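Local coordinates for protein alkaline serine protease (Thermobifida fusca, PDB 2PFE) that probably cleaves peptide bonds within proteins as a chymotrypsin-fold serine endopeptidase related to alpha-lytic protease, the chain here being the mature protease domain, at residues A[128-133]-A[164-169]. Sequence-based numbering, arbitrary orientation. Where two conformers were deposited one is given.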
loop_
_atom_site.group_PDB
_atom_site.type_symbol
_atom_site.label_atom_id
_atom_site.label_comp_id
_atom_site.label_asym_id
_atom_site.label_seq_id
_atom_site.Cartn_x
_atom_site.Cartn_y
_atom_site.Cartn_z
ATOM N N LEU A 128 -4.786 -6.814 10.622
ATOM C CA LEU A 128 -5.318 -5.904 9.608
ATOM C C LEU A 128 -6.311 -4.908 10.176
ATOM O O LEU A 128 -7.010 -5.168 11.144
ATOM C CB LEU A 128 -5.991 -6.691 8.502
ATOM C CG LEU A 128 -5.097 -7.646 7.707
ATOM C CD1 LEU A 128 -5.925 -8.442 6.707
ATOM C CD2 LEU A 128 -3.952 -6.912 7.048
ATOM N N THR A 129 -6.405 -3.765 9.509
ATOM C CA THR A 129 -7.391 -2.761 9.879
ATOM C C THR A 129 -8.528 -2.762 8.872
ATOM O O THR A 129 -8.279 -2.607 7.681
ATOM C CB THR A 129 -6.735 -1.368 9.929
ATOM O OG1 THR A 129 -5.712 -1.385 10.932
ATOM C CG2 THR A 129 -7.766 -0.279 10.269
ATOM N N ARG A 130 -9.748 -2.970 9.363
ATOM C CA ARG A 130 -10.957 -2.984 8.538
ATOM C C ARG A 130 -11.478 -1.561 8.366
ATOM O O ARG A 130 -11.532 -0.786 9.338
ATOM C CB ARG A 130 -12.029 -3.889 9.177
ATOM C CG ARG A 130 -13.261 -3.978 8.354
ATOM C CD ARG A 130 -14.269 -4.904 8.994
ATOM N NE ARG A 130 -15.105 -4.213 9.987
ATOM C CZ ARG A 130 -15.283 -4.604 11.250
ATOM N NH1 ARG A 130 -14.682 -5.686 11.735
ATOM N NH2 ARG A 130 -16.076 -3.907 12.045
ATOM N N THR A 131 -11.847 -1.211 7.136
ATOM C CA THR A 131 -12.462 0.082 6.848
ATOM C C THR A 131 -13.700 -0.081 5.979
ATOM O O THR A 131 -13.900 -1.115 5.347
ATOM C CB THR A 131 -11.506 1.056 6.102
ATOM O OG1 THR A 131 -11.555 0.815 4.688
ATOM C CG2 THR A 131 -10.047 0.925 6.592
ATOM N N THR A 132 -14.484 0.988 5.902
ATOM C CA THR A 132 -15.635 1.019 5.028
ATOM C C THR A 132 -15.345 1.504 3.605
ATOM O O THR A 132 -16.289 1.611 2.824
ATOM C CB THR A 132 -16.707 1.949 5.583
ATOM O OG1 THR A 132 -16.167 3.283 5.658
ATOM C CG2 THR A 132 -17.233 1.459 6.959
ATOM N N ALA A 133 -14.082 1.809 3.262
ATOM C CA ALA A 133 -13.742 2.169 1.891
ATOM C C ALA A 133 -13.806 0.972 0.958
ATOM O O ALA A 133 -13.615 -0.157 1.406
ATOM C CB ALA A 133 -12.351 2.789 1.848
ATOM N N GLY A 164 -20.062 -0.927 -3.653
ATOM C CA GLY A 164 -19.522 -0.826 -2.302
ATOM C C GLY A 164 -18.946 -2.129 -1.773
ATOM O O GLY A 164 -19.099 -3.192 -2.362
ATOM N N GLY A 165 -18.288 -2.005 -0.635
ATOM C CA GLY A 165 -17.674 -3.141 0.021
ATOM C C GLY A 165 -16.970 -2.732 1.293
ATOM O O GLY A 165 -17.266 -1.676 1.886
ATOM N N ILE A 166 -16.068 -3.599 1.735
ATOM C CA ILE A 166 -15.195 -3.284 2.847
ATOM C C ILE A 166 -13.782 -3.605 2.401
ATOM O O ILE A 166 -13.566 -4.399 1.471
ATOM C CB ILE A 166 -15.546 -4.039 4.157
ATOM C CG1 ILE A 166 -15.249 -5.531 4.028
ATOM C CG2 ILE A 166 -17.001 -3.769 4.617
ATOM C CD1 ILE A 166 -15.237 -6.303 5.362
ATOM N N THR A 167 -12.810 -2.990 3.057
ATOM C CA THR A 167 -11.422 -3.169 2.656
ATOM C C THR A 167 -10.562 -3.186 3.874
ATOM O O THR A 167 -10.764 -2.391 4.785
ATOM C CB THR A 167 -10.974 -1.968 1.864
ATOM O OG1 THR A 167 -11.425 -0.830 2.625
ATOM C CG2 THR A 167 -11.563 -2.021 0.478
ATOM N N PHE A 168 -9.555 -4.035 3.823
ATOM C CA PHE A 168 -8.573 -4.217 4.882
ATOM C C PHE A 168 -7.231 -3.630 4.446
ATOM O O PHE A 168 -6.796 -3.849 3.312
ATOM C CB PHE A 168 -8.408 -5.711 5.192
ATOM C CG PHE A 168 -9.635 -6.333 5.741
ATOM C CD1 PHE A 168 -10.586 -6.920 4.910
ATOM C CD2 PHE A 168 -9.852 -6.314 7.100
ATOM C CE1 PHE A 168 -11.747 -7.506 5.463
ATOM C CE2 PHE A 168 -10.984 -6.899 7.664
ATOM C CZ PHE A 168 -11.932 -7.470 6.860
ATOM N N PHE A 169 -6.557 -2.957 5.369
ATOM C CA PHE A 169 -5.180 -2.544 5.154
ATOM C C PHE A 169 -4.182 -3.135 6.151
ATOM O O PHE A 169 -4.515 -3.367 7.306
ATOM C CB PHE A 169 -5.044 -1.009 4.979
ATOM C CG PHE A 169 -5.221 -0.164 6.226
ATOM C CD1 PHE A 169 -4.205 -0.072 7.175
ATOM C CD2 PHE A 169 -6.353 0.670 6.367
ATOM C CE1 PHE A 169 -4.320 0.790 8.258
ATOM C CE2 PHE A 169 -6.477 1.529 7.441
ATOM C CZ PHE A 169 -5.451 1.605 8.395
HETATM O O HOH W 1 -17.694 0.883 0.403
#
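T129 and T131 pair with F169 and T167 as neighbouring antiparallel strands, 128-131 and 164-169, in the second of the two beta-barrels of this chymotrypsin-like fold. Both are hydrogen-bonded pairs, with R130 and F168 the non-hydrogen-bonded pair between them. T129 N to F169 O (2.9 Å) is almost straight, 176° at the hydrogen; T167 N to T131 O is longer, at 3.2 Å. Where the strand 128-131 ends, water 1 takes over, donating to T132 O and accepting from G165 N.

On the face of T129, T131, T167 and F169, the F169 ring lies alongside T129, its CG standing between backbone N and carbonyl carbon (chi1 73°), and turns one face to it. T129 CB sits over the ring centre in a CH-pi contact, 3.6 Å from the centroid, while T131 CG2 approaches obliquely and W144 meets the ring from outside the pair. Replacing F169 by an alanine would probably leave the methyls of T129 and T131 without their aromatic partner and open a gap beside W144. On the other face, R130 CB touches F168 CE2 at 3.5 Å; the guanidinium plane stands nearly perpendicular to that ring, at 84°, and NE donates to Q112 OE1.

T131 OG1 accepts from A133 N in an ST turn, and T167 OG1 donates to A133 O at 2.6 Å, from above the carbonyl plane.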